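Local coordinates for protein AlkZ (Streptomyces sahachiroi, PDB 5UUJ) that belongs to the AlkZ-like family of DNA glycosylases, a mixed helix-and-sheet protein of the helix-turn-helix clan, at residues P107-T110 against R111-V115; K213-L216 against G217-P221; L241-W244 against F245-G249. All blocks are in the same frame, centred on the assembly; numbering follows the deposited sequence.

Contact 1. Residues P107-T110 against R111-V115; sequences PSWT and RASGV
Ser113 sits one helical turn after Trp109 and meets it twice, through the backbone carbonyl and through the indole. Among the hydrogen bonds, Trp109 O takes two donors from this one residue: Ser113 N, and Ser113 OG at 2.9 Å. They arrive from opposite faces of the carbonyl plane. Ser113 OG lies between its own backbone N and carbonyl carbon (chi1 73°), and from there it also accepts Val115 N at 3.1 Å, an ST turn. Thr110 O receives Gly114 N at 2.9 Å, just where the chain turns out of the helix with positive phi at Gly114. A water joins Thr110 OG1 (2.7 Å) to Val115 O, donating to the carbonyl.

The aromatic contacts involve the same serine. Ser113 CB makes a CH-pi contact over one indole face, 3.8 Å from the centroid of the six-membered ring. Ser113 OG lies over that face too, 3.1 Å from Trp109 CZ3, while Val115 O approaches at the ring edge. Trp109 also reaches Ser164 and Pro168 of helix 162-172.

Van der Waals packing accounts for Arg111, which folds towards the start of the helix and rests one guanidinium face on the backbone at Ser108 CA.

The chemistry implies a helix end in which one hydroxyl serves both as donor to the last turn and as acceptor from the departing chain, which probably fixes the Ser113 rotation against the indole face.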
ATOM      1  N   PRO A 107      -0.084 -22.465  14.103  1.00 21.55           N
ATOM      2  CA  PRO A 107       1.066 -23.325  14.409  1.00 19.61           C
ATOM      3  C   PRO A 107       2.260 -23.081  13.485  1.00 19.74           C
ATOM      4  O   PRO A 107       3.393 -23.032  13.959  1.00 19.64           O
ATOM      5  CB  PRO A 107       0.500 -24.735  14.215  1.00 21.64           C
ATOM      6  CG  PRO A 107      -0.941 -24.600  14.576  1.00 20.25           C
ATOM      7  CD  PRO A 107      -1.353 -23.220  14.132  1.00 20.16           C
ATOM      8  N   SER A 108       2.002 -22.914  12.190  1.00 20.10           N
ATOM      9  CA  SER A 108       3.067 -22.699  11.215  1.00 22.54           C
ATOM     10  C   SER A 108       3.890 -21.442  11.529  1.00 19.72           C
ATOM     11  O   SER A 108       5.103 -21.430  11.340  1.00 20.26           O
ATOM     12  CB  SER A 108       2.482 -22.609   9.797  1.00 23.30           C
ATOM     13  OG  SER A 108       1.502 -21.590   9.697  1.00 25.23           O
ATOM     14  N   TRP A 109       3.233 -20.392  12.016  1.00 19.00           N
ATOM     15  CA  TRP A 109       3.931 -19.168  12.400  1.00 18.44           C
ATOM     16  C   TRP A 109       4.794 -19.396  13.638  1.00 18.34           C
ATOM     17  O   TRP A 109       5.926 -18.920  13.714  1.00 18.36           O
ATOM     18  CB  TRP A 109       2.934 -18.039  12.663  1.00 17.85           C
ATOM     19  CG  TRP A 109       3.562 -16.677  12.732  1.00 17.42           C
ATOM     20  CD1 TRP A 109       3.693 -15.784  11.708  1.00 17.35           C
ATOM     21  CD2 TRP A 109       4.129 -16.046  13.891  1.00 17.10           C
ATOM     22  NE1 TRP A 109       4.309 -14.639  12.155  1.00 17.00           N
ATOM     23  CE2 TRP A 109       4.587 -14.774  13.489  1.00 16.89           C
ATOM     24  CE3 TRP A 109       4.294 -16.433  15.226  1.00 17.05           C
ATOM     25  CZ2 TRP A 109       5.201 -13.889  14.375  1.00 16.71           C
ATOM     26  CZ3 TRP A 109       4.903 -15.551  16.102  1.00 16.86           C
ATOM     27  CH2 TRP A 109       5.349 -14.294  15.673  1.00 17.91           C
ATOM     28  N   THR A 110       4.250 -20.122  14.608  1.00 18.31           N
ATOM     29  CA  THR A 110       4.988 -20.467  15.818  1.00 18.29           C
ATOM     30  C   THR A 110       6.241 -21.287  15.490  1.00 19.25           C
ATOM     31  O   THR A 110       7.319 -21.029  16.028  1.00 19.01           O
ATOM     32  CB  THR A 110       4.108 -21.264  16.800  1.00 18.24           C
ATOM     33  OG1 THR A 110       2.873 -20.571  17.012  1.00 17.83           O
ATOM     34  CG2 THR A 110       4.818 -21.450  18.139  1.00 18.16           C
ATOM     35  N   ARG A 111       6.097 -22.270  14.608  1.00 19.54           N
ATOM     36  CA  ARG A 111       7.212 -23.142  14.256  1.00 20.34           C
ATOM     37  C   ARG A 111       8.328 -22.364  13.566  1.00 20.53           C
ATOM     38  O   ARG A 111       9.508 -22.627  13.788  1.00 21.04           O
ATOM     39  CB  ARG A 111       6.742 -24.290  13.355  1.00 21.09           C
ATOM     40  CG  ARG A 111       5.824 -25.292  14.047  1.00 21.16           C
ATOM     41  CD  ARG A 111       5.652 -26.554  13.214  1.00 22.18           C
ATOM     42  NE  ARG A 111       5.046 -26.292  11.909  1.00 22.47           N
ATOM     43  CZ  ARG A 111       3.749 -26.421  11.632  1.00 22.49           C
ATOM     44  NH1 ARG A 111       2.887 -26.810  12.563  1.00 22.23           N
ATOM     45  NH2 ARG A 111       3.310 -26.161  10.407  1.00 22.86           N
ATOM     46  N   ALA A 112       7.951 -21.399  12.734  1.00 20.20           N
ATOM     47  CA  ALA A 112       8.923 -20.647  11.952  1.00 21.35           C
ATOM     48  C   ALA A 112       9.608 -19.562  12.787  1.00 23.45           C
ATOM     49  O   ALA A 112      10.814 -19.346  12.663  1.00 20.45           O
ATOM     50  CB  ALA A 112       8.248 -20.028  10.732  1.00 20.27           C
ATOM     51  N   SER A 113       8.836 -18.893  13.641  1.00 19.86           N
ATOM     52  CA  SER A 113       9.330 -17.743  14.397  1.00 19.70           C
ATOM     53  C   SER A 113      10.050 -18.131  15.685  1.00 23.82           C
ATOM     54  O   SER A 113      10.974 -17.441  16.117  1.00 21.57           O
ATOM     55  CB  SER A 113       8.172 -16.810  14.748  1.00 26.86           C
ATOM     56  OG  SER A 113       7.360 -17.384  15.759  1.00 27.09           O
ATOM     57  N   GLY A 114       9.607 -19.218  16.308  1.00 21.46           N
ATOM     58  CA  GLY A 114      10.144 -19.633  17.592  1.00 20.52           C
ATOM     59  C   GLY A 114       9.563 -18.835  18.747  1.00 20.24           C
ATOM     60  O   GLY A 114      10.142 -18.792  19.834  1.00 20.84           O
ATOM     61  N   VAL A 115       8.416 -18.205  18.507  1.00 18.16           N
ATOM     62  CA  VAL A 115       7.741 -17.387  19.514  1.00 17.72           C
ATOM     63  C   VAL A 115       6.289 -17.834  19.663  1.00 17.39           C
ATOM     64  O   VAL A 115       5.553 -17.909  18.679  1.00 19.00           O
ATOM     65  CB  VAL A 115       7.774 -15.887  19.145  1.00 18.59           C
ATOM     66  CG1 VAL A 115       7.270 -15.035  20.305  1.00 17.43           C
ATOM     67  CG2 VAL A 115       9.179 -15.467  18.755  1.00 17.94           C
TER
HETATM   68  O   HOH W   1       3.018 -18.091  18.016  1.00 10.31           O

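Contact 2. Residues K213-L216 against G217-P221; sequences KAYL and GAYGP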
ATOM      1  N   LYS A 213     -14.691   1.392   2.960  1.00 16.47           N
ATOM      2  CA  LYS A 213     -14.999   2.676   2.336  1.00 22.96           C
ATOM      3  C   LYS A 213     -13.771   3.269   1.658  1.00 19.72           C
ATOM      4  O   LYS A 213     -13.830   3.689   0.502  1.00 19.25           O
ATOM      5  CB  LYS A 213     -15.529   3.677   3.367  1.00 23.15           C
ATOM      6  CG  LYS A 213     -17.029   3.907   3.314  1.00 28.13           C
ATOM      7  CD  LYS A 213     -17.434   5.183   4.054  1.00 32.08           C
ATOM      8  CE  LYS A 213     -16.921   6.437   3.344  1.00 36.14           C
ATOM      9  NZ  LYS A 213     -17.481   7.695   3.912  1.00 35.37           N
ATOM     10  N   ALA A 214     -12.666   3.312   2.395  1.00 14.55           N
ATOM     11  CA  ALA A 214     -11.420   3.865   1.881  1.00 16.24           C
ATOM     12  C   ALA A 214     -10.929   3.074   0.672  1.00 16.63           C
ATOM     13  O   ALA A 214     -10.489   3.654  -0.321  1.00 15.22           O
ATOM     14  CB  ALA A 214     -10.358   3.882   2.969  1.00 15.51           C
ATOM     15  N   TYR A 215     -11.013   1.750   0.757  1.00 13.05           N
ATOM     16  CA  TYR A 215     -10.557   0.892  -0.329  1.00 14.78           C
ATOM     17  C   TYR A 215     -11.372   1.110  -1.605  1.00 13.89           C
ATOM     18  O   TYR A 215     -10.811   1.345  -2.676  1.00 14.59           O
ATOM     19  CB  TYR A 215     -10.623  -0.582   0.077  1.00 12.96           C
ATOM     20  CG  TYR A 215     -10.194  -1.504  -1.039  1.00 12.25           C
ATOM     21  CD1 TYR A 215      -8.848  -1.736  -1.295  1.00 11.92           C
ATOM     22  CD2 TYR A 215     -11.131  -2.123  -1.851  1.00 12.59           C
ATOM     23  CE1 TYR A 215      -8.451  -2.566  -2.325  1.00 11.99           C
ATOM     24  CE2 TYR A 215     -10.744  -2.958  -2.882  1.00 12.58           C
ATOM     25  CZ  TYR A 215      -9.403  -3.172  -3.116  1.00 12.31           C
ATOM     26  OH  TYR A 215      -9.018  -3.998  -4.144  1.00 12.53           O
ATOM     27  N   LEU A 216     -12.693   1.029  -1.487  1.00 13.70           N
ATOM     28  CA  LEU A 216     -13.574   1.180  -2.642  1.00 14.29           C
ATOM     29  C   LEU A 216     -13.499   2.587  -3.230  1.00 14.79           C
ATOM     30  O   LEU A 216     -13.778   2.788  -4.411  1.00 15.22           O
ATOM     31  CB  LEU A 216     -15.019   0.860  -2.258  1.00 15.01           C
ATOM     32  CG  LEU A 216     -15.324  -0.588  -1.866  1.00 16.35           C
ATOM     33  CD1 LEU A 216     -16.792  -0.721  -1.501  1.00 15.87           C
ATOM     34  CD2 LEU A 216     -14.960  -1.565  -2.980  1.00 14.53           C
ATOM     35  N   GLY A 217     -13.114   3.552  -2.401  1.00 14.85           N
ATOM     36  CA  GLY A 217     -13.013   4.932  -2.834  1.00 15.50           C
ATOM     37  C   GLY A 217     -11.846   5.190  -3.771  1.00 15.26           C
ATOM     38  O   GLY A 217     -11.776   6.245  -4.399  1.00 15.97           O
ATOM     39  N   ALA A 218     -10.930   4.230  -3.863  1.00 18.22           N
ATOM     40  CA  ALA A 218      -9.761   4.361  -4.729  1.00 18.14           C
ATOM     41  C   ALA A 218      -9.696   3.248  -5.772  1.00 14.31           C
ATOM     42  O   ALA A 218      -9.247   3.476  -6.897  1.00 14.80           O
ATOM     43  CB  ALA A 218      -8.489   4.366  -3.893  1.00 18.97           C
ATOM     44  N   TYR A 219     -10.146   2.051  -5.396  1.00 13.86           N
ATOM     45  CA  TYR A 219      -9.977   0.865  -6.233  1.00 13.79           C
ATOM     46  C   TYR A 219     -11.291   0.155  -6.556  1.00 14.06           C
ATOM     47  O   TYR A 219     -11.286  -0.973  -7.055  1.00 14.04           O
ATOM     48  CB  TYR A 219      -9.022  -0.117  -5.549  1.00 13.17           C
ATOM     49  CG  TYR A 219      -7.780   0.541  -4.998  1.00 13.45           C
ATOM     50  CD1 TYR A 219      -6.828   1.099  -5.844  1.00 13.39           C
ATOM     51  CD2 TYR A 219      -7.562   0.610  -3.630  1.00 13.42           C
ATOM     52  CE1 TYR A 219      -5.695   1.708  -5.341  1.00 13.36           C
ATOM     53  CE2 TYR A 219      -6.430   1.212  -3.120  1.00 12.40           C
ATOM     54  CZ  TYR A 219      -5.502   1.759  -3.977  1.00 12.82           C
ATOM     55  OH  TYR A 219      -4.382   2.363  -3.460  1.00 15.95           O
ATOM     56  N   GLY A 220     -12.410   0.811  -6.268  1.00 14.90           N
ATOM     57  CA  GLY A 220     -13.710   0.268  -6.612  1.00 16.04           C
ATOM     58  C   GLY A 220     -13.965   0.363  -8.107  1.00 15.64           C
ATOM     59  O   GLY A 220     -13.233   1.052  -8.813  1.00 15.85           O
ATOM     60  N   PRO A 221     -14.984  -0.357  -8.608  1.00 16.11           N
ATOM     61  CA  PRO A 221     -15.755  -1.360  -7.865  1.00 16.01           C
ATOM     62  C   PRO A 221     -14.909  -2.604  -7.615  1.00 15.32           C
ATOM     63  O   PRO A 221     -13.952  -2.831  -8.355  1.00 15.17           O
ATOM     64  CB  PRO A 221     -16.937  -1.672  -8.795  1.00 16.93           C
ATOM     65  CG  PRO A 221     -16.950  -0.570  -9.820  1.00 17.58           C
ATOM     66  CD  PRO A 221     -15.528  -0.140  -9.959  1.00 17.01           C
TER
HETATM   67  O   HOH W   2     -10.010  -3.406  -6.808  1.00 13.70           O
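Tyr215 and Tyr219, four residues apart near the C-terminal end of helix 204-219, bring their side chains together almost at a right angle. The path of Tyr215 begins at CB, from which CG leaves anti to the backbone N (chi1 178°), carrying the ring along the helix towards its C-terminal end. Tyr215 CD1 then meets Tyr219 CD2 at 3.6 Å, and Tyr215 CE1 meets the same CD2 at 3.5 Å. Farther out, Tyr215 CZ passes 3.9 Å from Tyr219 CB, which lies over one face of the Tyr215 ring in a CH-pi contact. The two ring planes stand at 49°, an oblique pair. At the tip, Tyr215 OH accepts a hydrogen bond from a water at 2.9 Å; the same water donates to Tyr219 O, and the hydroxyl is also bonded to Gly293 O. Tyr219 OH reaches Leu37 O instead.

In the backbone, Tyr215 O accepts both Tyr219 N (2.9 Å) and Ala218 N (3.1 Å), the latter from above the carbonyl plane. The methyl of Ala218 lies over the centre of the Tyr219 ring. The chain continues through Gly220 to a cis peptide bond before Pro221.

In chemical terms, the hydroxyl of each buried tyrosine has a carbonyl partner that fixes where its tip lies, while the face contacts of Tyr219 CB and Ala218 CB probably limit ring rotation.

Contact 3. Residues L241-W244 against F245-G249; sequences LRKW and FGDMG
Phe245 lies against the carbonyl of Leu241 on the buried side of helix 238-248, and here the packing is close. Its CG stands anti to its own carbonyl carbon (chi1 -81°), an orientation that brings Phe245 CD1 to 3.3 Å from Leu241 O; the oxygen meets the ring at its edge, near its plane. The same oxygen accepts Phe245 N at 3.1 Å in an almost straight bond, with 172° at the hydrogen. One turn on from Trp244, the selenomethionine Met248 brings its CG to 3.4 Å from Trp244 O, while the end of its side chain leads away from the first turn. These apolar groups face neighbouring helices: Trp244, Phe245 and Met248 all touch Ile212 of helix 204-219, and Leu241 and Phe245 touch Ile224 of helix 224-232. The indole N-H of Trp244 donates to Asp205 OD1.

The other side is exposed and polar. Lys243 and Asp247 are joined by the backbone bond from Asp247 N to Lys243 O, 2.8 Å, but they form no ion pair with each other. The carboxylate lies beside the aliphatic part of the lysine, whereas Lys243 NZ stands 4.9 Å from Asp247 OD2. Bends at chi2 and chi3 turn the ammonium away from the Asp247 carboxylate; it makes a long, weak ion pair with Asp205. Opposite charges at this separation may still attract modestly. Gly246 N bonds to Arg242 O at 2.9 Å on this exposed part of the backbone.

Such a division, with aromatic and aliphatic groups inward and charged residues outward, is that of an amphipathic helix. Gly249, with positive phi, is the first residue to leave it. Preceded by helices 204-219 and 224-232 and followed by strands 252-257 and 260-265, it is consistent with the third helix of a winged helix-turn-helix unit.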
ATOM      1  N   LEU A 241     -16.255 -11.416   6.668  1.00 22.18           N
ATOM      2  CA  LEU A 241     -16.265 -10.501   5.527  1.00 21.19           C
ATOM      3  C   LEU A 241     -17.674 -10.263   4.997  1.00 21.29           C
ATOM      4  O   LEU A 241     -18.029  -9.142   4.629  1.00 20.89           O
ATOM      5  CB  LEU A 241     -15.393 -11.049   4.402  1.00 20.67           C
ATOM      6  CG  LEU A 241     -13.891 -11.044   4.663  1.00 20.61           C
ATOM      7  CD1 LEU A 241     -13.186 -11.958   3.677  1.00 20.62           C
ATOM      8  CD2 LEU A 241     -13.351  -9.629   4.571  1.00 19.97           C
ATOM      9  N   ARG A 242     -18.466 -11.328   4.948  1.00 23.95           N
ATOM     10  CA  ARG A 242     -19.834 -11.242   4.460  1.00 29.70           C
ATOM     11  C   ARG A 242     -20.655 -10.296   5.331  1.00 28.87           C
ATOM     12  O   ARG A 242     -21.428  -9.487   4.821  1.00 24.77           O
ATOM     13  CB  ARG A 242     -20.475 -12.631   4.428  1.00 24.44           C
ATOM     14  CG  ARG A 242     -21.938 -12.633   4.011  1.00 25.85           C
ATOM     15  CD  ARG A 242     -22.534 -14.028   4.094  1.00 31.72           C
ATOM     16  NE  ARG A 242     -22.144 -14.859   2.957  1.00 34.71           N
ATOM     17  CZ  ARG A 242     -22.572 -16.102   2.758  1.00 28.55           C
ATOM     18  NH1 ARG A 242     -23.403 -16.671   3.621  1.00 31.33           N
ATOM     19  NH2 ARG A 242     -22.167 -16.778   1.693  1.00 28.16           N
ATOM     20  N   LYS A 243     -20.480 -10.401   6.644  1.00 23.66           N
ATOM     21  CA  LYS A 243     -21.197  -9.544   7.579  1.00 25.49           C
ATOM     22  C   LYS A 243     -20.754  -8.088   7.445  1.00 24.52           C
ATOM     23  O   LYS A 243     -21.583  -7.179   7.452  1.00 24.37           O
ATOM     24  CB  LYS A 243     -20.986 -10.020   9.018  1.00 25.44           C
ATOM     25  CG  LYS A 243     -21.968  -9.416  10.011  1.00 34.11           C
ATOM     26  CD  LYS A 243     -21.263  -8.726  11.173  1.00 39.94           C
ATOM     27  CE  LYS A 243     -20.503  -9.710  12.051  1.00 42.46           C
ATOM     28  NZ  LYS A 243     -19.790  -9.018  13.161  1.00 44.50           N
ATOM     29  N   TRP A 244     -19.447  -7.872   7.325  1.00 22.94           N
ATOM     30  CA  TRP A 244     -18.901  -6.524   7.192  1.00 22.45           C
ATOM     31  C   TRP A 244     -19.517  -5.786   6.012  1.00 21.96           C
ATOM     32  O   TRP A 244     -19.980  -4.655   6.150  1.00 22.37           O
ATOM     33  CB  TRP A 244     -17.384  -6.571   7.028  1.00 21.64           C
ATOM     34  CG  TRP A 244     -16.641  -6.894   8.282  1.00 22.33           C
ATOM     35  CD1 TRP A 244     -17.142  -6.928   9.553  1.00 23.53           C
ATOM     36  CD2 TRP A 244     -15.255  -7.230   8.389  1.00 22.08           C
ATOM     37  NE1 TRP A 244     -16.150  -7.262  10.442  1.00 24.68           N
ATOM     38  CE2 TRP A 244     -14.982  -7.454   9.752  1.00 23.16           C
ATOM     39  CE3 TRP A 244     -14.216  -7.363   7.461  1.00 21.25           C
ATOM     40  CZ2 TRP A 244     -13.715  -7.805  10.211  1.00 23.45           C
ATOM     41  CZ3 TRP A 244     -12.958  -7.712   7.920  1.00 21.58           C
ATOM     42  CH2 TRP A 244     -12.718  -7.930   9.282  1.00 22.68           C
ATOM     43  N   PHE A 245     -19.513  -6.429   4.850  1.00 21.26           N
ATOM     44  CA  PHE A 245     -20.078  -5.835   3.648  1.00 20.90           C
ATOM     45  C   PHE A 245     -21.598  -5.753   3.735  1.00 22.02           C
ATOM     46  O   PHE A 245     -22.199  -4.774   3.296  1.00 22.25           O
ATOM     47  CB  PHE A 245     -19.659  -6.631   2.412  1.00 20.13           C
ATOM     48  CG  PHE A 245     -18.283  -6.289   1.917  1.00 19.11           C
ATOM     49  CD1 PHE A 245     -17.161  -6.679   2.627  1.00 19.00           C
ATOM     50  CD2 PHE A 245     -18.112  -5.575   0.744  1.00 18.45           C
ATOM     51  CE1 PHE A 245     -15.896  -6.362   2.177  1.00 18.32           C
ATOM     52  CE2 PHE A 245     -16.845  -5.256   0.287  1.00 17.69           C
ATOM     53  CZ  PHE A 245     -15.738  -5.647   1.007  1.00 17.66           C
ATOM     54  N   GLY A 246     -22.213  -6.778   4.317  1.00 22.89           N
ATOM     55  CA  GLY A 246     -23.657  -6.843   4.412  1.00 24.22           C
ATOM     56  C   GLY A 246     -24.239  -5.775   5.316  1.00 25.27           C
ATOM     57  O   GLY A 246     -25.276  -5.193   5.009  1.00 26.19           O
ATOM     58  N   ASP A 247     -23.567  -5.515   6.432  1.00 25.34           N
ATOM     59  CA  ASP A 247     -24.052  -4.549   7.412  1.00 27.80           C
ATOM     60  C   ASP A 247     -23.974  -3.117   6.897  1.00 29.11           C
ATOM     61  O   ASP A 247     -24.601  -2.218   7.454  1.00 30.67           O
ATOM     62  CB  ASP A 247     -23.262  -4.666   8.717  1.00 28.01           C
ATOM     63  CG  ASP A 247     -23.563  -5.947   9.474  1.00 29.55           C
ATOM     64  OD1 ASP A 247     -24.562  -6.621   9.147  1.00 29.31           O
ATOM     65  OD2 ASP A 247     -22.801  -6.276  10.405  1.00 33.98           O
HETATM   66  N   MSE A 248     -23.205  -2.897   5.838  1.00 29.05           N
HETATM   67  CA  MSE A 248     -23.125  -1.570   5.249  1.00 30.22           C
HETATM   68  C   MSE A 248     -24.405  -1.261   4.474  1.00 27.55           C
HETATM   69  O   MSE A 248     -24.787  -0.102   4.343  1.00 27.66           O
HETATM   70  CB  MSE A 248     -21.896  -1.451   4.348  1.00 26.63           C
HETATM   71  CG  MSE A 248     -20.582  -1.473   5.116  1.00 29.93           C
HETATM   72 SE   MSE A 248     -19.007  -1.358   3.973  1.00 26.50          SE
HETATM   73  CE  MSE A 248     -19.135   0.520   3.464  1.00 32.28           C
ATOM     74  N   GLY A 249     -25.074  -2.302   3.982  1.00 25.75           N
ATOM     75  CA  GLY A 249     -26.355  -2.139   3.313  1.00 26.88           C
ATOM     76  C   GLY A 249     -26.283  -1.289   2.060  1.00 26.30           C
ATOM     77  O   GLY A 249     -25.406  -1.482   1.220  1.00 24.79           O
TER

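Overall arrangement
From the N terminus, contact 1 comes first and takes in the whole of the short helix 107-113 and the turn after it, which leads towards helix 117-130. Contact 2 follows near the end of helix 204-219 and contact 3 at the end of helix 238-248. Each joins consecutive residues, so none closes a long loop; they run in series, without nesting or crossing. Contact 1 stands apart, its centre about 34 Å from that of contact 2 and about 32 Å from that of contact 3, and packs against helix 162-172. Contacts 2 and 3 are neighbours, their centres about 15 Å apart, touching through Lys213 and Met248 where helices 204-219 and 238-248 pack together.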